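Local coordinates for protein poly-beta-1,6-N-acetyl-D-glucosamine N-deacetylase (Aggregatibacter actinomycetemcomitans, PDB 4U10) that probably removes acetyl groups from poly-beta-1,6-N-acetyl-D-glucosamine, as a metal-binding hydrolase of non-peptide carbon-nitrogen bonds, at residues 38-43 with 258-263; 104-109 with 119-124. All coordinates share one frame; numbering follows the deposited sequence.

Contact 1: residues 38-43 with 258-263; sequences FNWLKD and TIKNFL. With ZN (zinc ion), chain E.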
# COMPACT_ATOMS: atom_id res chain seq x y z
N PHE A 38 -12.95 -2.67 -12.33
CA PHE A 38 -14.08 -2.71 -11.34
C PHE A 38 -15.30 -3.34 -11.93
O PHE A 38 -15.99 -4.12 -11.28
CB PHE A 38 -14.43 -1.31 -10.87
CG PHE A 38 -13.49 -0.77 -9.84
CD1 PHE A 38 -12.28 -1.39 -9.59
CD2 PHE A 38 -13.80 0.40 -9.18
CE1 PHE A 38 -11.39 -0.86 -8.64
CE2 PHE A 38 -12.92 0.92 -8.26
CZ PHE A 38 -11.73 0.28 -7.96
N ASN A 39 -15.56 -2.99 -13.19
CA ASN A 39 -16.57 -3.70 -14.01
C ASN A 39 -16.29 -5.16 -14.33
O ASN A 39 -17.19 -5.97 -14.28
CB ASN A 39 -16.74 -2.96 -15.33
CG ASN A 39 -17.45 -1.67 -15.16
OD1 ASN A 39 -18.15 -1.46 -14.16
ND2 ASN A 39 -17.29 -0.77 -16.13
N TRP A 40 -15.06 -5.49 -14.69
CA TRP A 40 -14.71 -6.83 -15.05
C TRP A 40 -14.81 -7.73 -13.83
O TRP A 40 -15.26 -8.89 -13.95
CB TRP A 40 -13.30 -6.88 -15.60
CG TRP A 40 -12.97 -8.23 -16.04
CD1 TRP A 40 -13.19 -8.75 -17.28
CD2 TRP A 40 -12.43 -9.31 -15.24
NE1 TRP A 40 -12.79 -10.06 -17.32
CE2 TRP A 40 -12.33 -10.43 -16.09
CE3 TRP A 40 -12.02 -9.42 -13.91
CZ2 TRP A 40 -11.83 -11.67 -15.64
CZ3 TRP A 40 -11.51 -10.65 -13.46
CH2 TRP A 40 -11.43 -11.76 -14.33
N LEU A 41 -14.41 -7.22 -12.65
CA LEU A 41 -14.50 -8.03 -11.45
C LEU A 41 -15.97 -8.39 -11.20
O LEU A 41 -16.28 -9.55 -10.99
CB LEU A 41 -13.91 -7.30 -10.20
CG LEU A 41 -12.42 -6.97 -10.20
CD1 LEU A 41 -12.07 -6.02 -9.09
CD2 LEU A 41 -11.65 -8.27 -10.06
N LYS A 42 -16.85 -7.39 -11.21
CA LYS A 42 -18.25 -7.65 -10.75
C LYS A 42 -19.00 -8.49 -11.80
O LYS A 42 -19.89 -9.27 -11.42
CB LYS A 42 -19.02 -6.36 -10.50
CG LYS A 42 -19.53 -5.65 -11.76
CD LYS A 42 -20.10 -4.30 -11.38
CE LYS A 42 -20.99 -3.65 -12.43
NZ LYS A 42 -20.26 -3.46 -13.71
N ASP A 43 -18.62 -8.30 -13.08
CA ASP A 43 -19.24 -9.01 -14.23
C ASP A 43 -18.57 -10.37 -14.45
O ASP A 43 -18.78 -10.97 -15.49
CB ASP A 43 -19.11 -8.18 -15.55
CG ASP A 43 -19.92 -6.86 -15.52
OD1 ASP A 43 -20.71 -6.71 -14.57
OD2 ASP A 43 -19.75 -5.94 -16.37
N THR A 258 -4.78 -10.84 -17.92
CA THR A 258 -3.84 -10.72 -16.80
C THR A 258 -4.56 -10.89 -15.44
O THR A 258 -4.17 -11.71 -14.60
CB THR A 258 -3.13 -9.35 -16.83
OG1 THR A 258 -2.81 -8.98 -18.17
CG2 THR A 258 -1.86 -9.36 -16.02
N ILE A 259 -5.62 -10.12 -15.23
CA ILE A 259 -6.33 -10.17 -13.95
C ILE A 259 -6.95 -11.54 -13.75
O ILE A 259 -6.90 -12.09 -12.66
CB ILE A 259 -7.41 -9.06 -13.82
CG1 ILE A 259 -6.72 -7.71 -13.67
CG2 ILE A 259 -8.33 -9.28 -12.63
CD1 ILE A 259 -7.66 -6.53 -13.77
N LYS A 260 -7.53 -12.09 -14.81
CA LYS A 260 -8.15 -13.40 -14.75
C LYS A 260 -7.16 -14.49 -14.42
O LYS A 260 -7.41 -15.32 -13.55
CB LYS A 260 -8.82 -13.75 -16.08
CG LYS A 260 -9.35 -15.17 -16.13
CD LYS A 260 -10.15 -15.44 -17.40
CE LYS A 260 -10.97 -16.72 -17.27
NZ LYS A 260 -11.45 -17.17 -18.60
N ASN A 261 -6.03 -14.51 -15.11
CA ASN A 261 -5.04 -15.55 -14.84
C ASN A 261 -4.52 -15.49 -13.42
O ASN A 261 -4.37 -16.51 -12.74
CB ASN A 261 -3.91 -15.47 -15.85
CG ASN A 261 -4.42 -15.81 -17.25
OD1 ASN A 261 -5.49 -16.43 -17.39
ND2 ASN A 261 -3.70 -15.36 -18.27
N PHE A 262 -4.33 -14.28 -12.93
CA PHE A 262 -3.93 -14.12 -11.54
C PHE A 262 -4.98 -14.65 -10.59
O PHE A 262 -4.69 -15.43 -9.70
CB PHE A 262 -3.70 -12.65 -11.25
CG PHE A 262 -3.18 -12.40 -9.89
CD1 PHE A 262 -1.81 -12.44 -9.64
CD2 PHE A 262 -4.05 -12.15 -8.85
CE1 PHE A 262 -1.34 -12.19 -8.37
CE2 PHE A 262 -3.58 -11.89 -7.58
CZ PHE A 262 -2.22 -11.91 -7.34
N LEU A 263 -6.19 -14.15 -10.72
CA LEU A 263 -7.24 -14.52 -9.79
C LEU A 263 -7.62 -15.99 -9.96
O LEU A 263 -8.18 -16.58 -9.04
CB LEU A 263 -8.44 -13.57 -9.92
CG LEU A 263 -8.10 -12.14 -9.48
CD1 LEU A 263 -9.33 -11.25 -9.61
CD2 LEU A 263 -7.60 -12.08 -8.03
ZN ZN E . -20.73 -4.38 -15.96
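W40 and L41 meet I259, K260 and L263 where the segments of helices 31-42 and 256-263 run in broadly the same direction, their axes 11.5 Å apart at closest approach and crossing at -45°. So wide a separation is bridged by side chains, chiefly the indole of W40. With CG anti to the backbone N (chi1 -177°), the ring system is carried across to the other helix. Its six-membered ring does most of the touching: CZ3 lies 3.6 Å from CG2 of I259, and CZ2 is 3.7 Å from CB of K260. Both approaches are oblique to the ring, whereas the CD1 methyl of L263 stands near its edge, close to the ring plane, at 4.5 Å from CZ3. K260 meets the ring with CA and CB, while its extended chain leads the amine away from the contact. Beside the indole, L41 sets its CD2 methyl 3.8 Å from CD1 of L263, the two side chains crossing at about a right angle. Outside the segments, W40 stacks on F256 and meets the ring of Y46, while L41 and L263 pack on strand 68-75, so helix 256-263, the last of this N-terminal piece, is joined to both its neighbour helix and the central sheet. Polar chemistry belongs to another part of helix 31-42 and its end. There a zinc ion is bound by OD2 of D43 at 1.9 Å and, more loosely, by NZ of K42 at 2.5 Å; OD1 of D43 stands farther from the metal, at 2.7 Å, which makes the carboxylate grip lopsided. Coordination through NZ would probably need a neutral amine. Across the helix pair itself no hydrogen bond forms: cohesion comes from apolar contact, with the indole supplying the largest contact area.

Contact 2: residues 104-109 with 119-124; sequences LDTPVN and LPRNVF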
# COMPACT_ATOMS: atom_id res chain seq x y z
N LEU A 104 2.38 12.55 4.81
CA LEU A 104 1.17 13.18 5.32
C LEU A 104 1.45 14.15 6.47
O LEU A 104 0.77 15.15 6.63
CB LEU A 104 0.16 12.15 5.74
CG LEU A 104 -0.65 11.58 4.54
CD1 LEU A 104 0.19 11.17 3.34
CD2 LEU A 104 -1.49 10.43 5.01
N ASP A 105 2.44 13.81 7.30
CA ASP A 105 2.81 14.63 8.46
C ASP A 105 3.63 15.89 8.12
O ASP A 105 3.92 16.69 8.99
CB ASP A 105 3.62 13.80 9.46
CG ASP A 105 2.76 12.96 10.37
OD1 ASP A 105 1.55 13.13 10.43
OD2 ASP A 105 3.33 12.07 11.05
N THR A 106 4.06 16.02 6.87
CA THR A 106 4.74 17.20 6.40
C THR A 106 3.76 18.39 6.45
O THR A 106 2.66 18.31 5.94
CB THR A 106 5.33 16.95 4.98
OG1 THR A 106 6.19 15.80 5.00
CG2 THR A 106 6.12 18.15 4.48
N PRO A 107 4.13 19.46 7.13
CA PRO A 107 3.30 20.65 7.16
C PRO A 107 3.00 21.18 5.76
O PRO A 107 3.81 21.05 4.87
CB PRO A 107 4.20 21.66 7.94
CG PRO A 107 5.13 20.80 8.75
CD PRO A 107 5.41 19.63 7.85
N VAL A 108 1.84 21.82 5.57
CA VAL A 108 1.44 22.28 4.21
C VAL A 108 2.42 23.28 3.54
O VAL A 108 2.40 23.43 2.34
CB VAL A 108 0.02 22.89 4.17
CG1 VAL A 108 -1.04 21.81 4.36
CG2 VAL A 108 -0.12 24.02 5.17
N ASN A 109 3.27 23.91 4.33
CA ASN A 109 4.16 24.98 3.84
C ASN A 109 5.51 24.48 3.34
O ASN A 109 6.43 25.30 3.13
CB ASN A 109 4.37 25.95 5.00
CG ASN A 109 4.68 25.22 6.30
OD1 ASN A 109 3.78 24.95 7.11
ND2 ASN A 109 5.95 24.84 6.49
N LEU A 119 9.02 17.43 -3.55
CA LEU A 119 7.68 17.39 -4.10
C LEU A 119 6.70 18.35 -3.36
O LEU A 119 6.72 18.40 -2.11
CB LEU A 119 7.13 15.97 -3.94
CG LEU A 119 7.68 14.88 -4.82
CD1 LEU A 119 7.14 13.53 -4.31
CD2 LEU A 119 7.26 15.13 -6.25
N PRO A 120 5.82 19.05 -4.11
CA PRO A 120 4.76 19.82 -3.50
C PRO A 120 4.02 18.95 -2.50
O PRO A 120 3.91 17.74 -2.72
CB PRO A 120 3.88 20.22 -4.69
CG PRO A 120 4.78 20.19 -5.88
CD PRO A 120 5.74 19.09 -5.59
N ARG A 121 3.62 19.52 -1.38
CA ARG A 121 2.89 18.76 -0.37
C ARG A 121 1.56 18.16 -0.96
O ARG A 121 1.13 17.10 -0.51
CB ARG A 121 2.69 19.60 0.90
CG ARG A 121 1.68 19.05 1.93
CD ARG A 121 2.22 17.84 2.67
NE ARG A 121 1.25 17.24 3.60
CZ ARG A 121 0.19 16.53 3.24
NH1 ARG A 121 -0.02 16.27 1.96
NH2 ARG A 121 -0.61 16.01 4.16
N ASN A 122 0.95 18.80 -1.96
CA ASN A 122 -0.36 18.29 -2.47
C ASN A 122 -0.30 17.31 -3.54
O ASN A 122 -1.31 16.92 -4.09
CB ASN A 122 -1.22 19.37 -2.94
CG ASN A 122 -1.47 20.35 -1.86
OD1 ASN A 122 -2.11 20.01 -0.85
ND2 ASN A 122 -0.99 21.55 -2.06
N VAL A 123 0.88 16.80 -3.77
CA VAL A 123 0.92 15.51 -4.38
C VAL A 123 0.19 14.49 -3.48
O VAL A 123 -0.37 13.52 -4.03
CB VAL A 123 2.36 15.09 -4.67
CG1 VAL A 123 2.37 13.67 -5.26
CG2 VAL A 123 2.96 16.09 -5.66
N PHE A 124 0.14 14.73 -2.16
CA PHE A 124 -0.42 13.76 -1.22
C PHE A 124 -1.63 14.22 -0.49
O PHE A 124 -1.85 15.42 -0.30
CB PHE A 124 0.67 13.30 -0.24
CG PHE A 124 1.89 12.77 -0.93
CD1 PHE A 124 1.88 11.55 -1.51
CD2 PHE A 124 3.02 13.58 -1.11
CE1 PHE A 124 2.99 11.09 -2.23
CE2 PHE A 124 4.13 13.12 -1.81
CZ PHE A 124 4.12 11.88 -2.37
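R121 reaches from a short 3-10 turn (121-123) to the loop that follows helix 101-104, in the polysaccharide deacetylase domain, and spreads its guanidinium among main-chain carbonyls. The side chain bends at chi2 (73°), passing CG alongside CA of V108 at 4.0 Å, and CD comes 3.3 Å from T106 O and 4.0 Å from T106 CB. NE then donates to T106 O at 2.9 Å, with the acceptor lying almost exactly in the guanidinium plane. NH2 bonds to L104 O at 3.0 Å, but this oxygen sits 33° out of that plane, and CA of L104 covers one face of the group. NH2 also bonds V125 O, and NH1 makes a weak bond to F124 O, so carbonyls from both segments and from V125 hold the buried cation against rotation and probably soften the cost of burying its charge. L104 and F124 cross at about a right angle beside it. The ring of F124 turns away toward W103 and I112, leaving its CB to meet CD1 of L104 at 4.2 Å.

The two contacts illustrate different ways of joining distant and nearby parts of one chain. Contact 1 brings together segments more than 200 residues apart, and contact 2 lies within the sequence loop it closes, joining segments only ten residues apart. They sit on opposite sides of the chain's centre, with their own centres 34 Å apart and nearest atoms about 18 Å apart, so neither touches the other. K42 and D43 hold a zinc within contact 1, whereas D75, H144 and H149 bind another. Near contact 2, the side chain of F124 comes about 5 Å from that of D75 and about 8 Å from a bound zinc, likely the ion D75 holds; a metal-site role in deacetylation is consistent with the family.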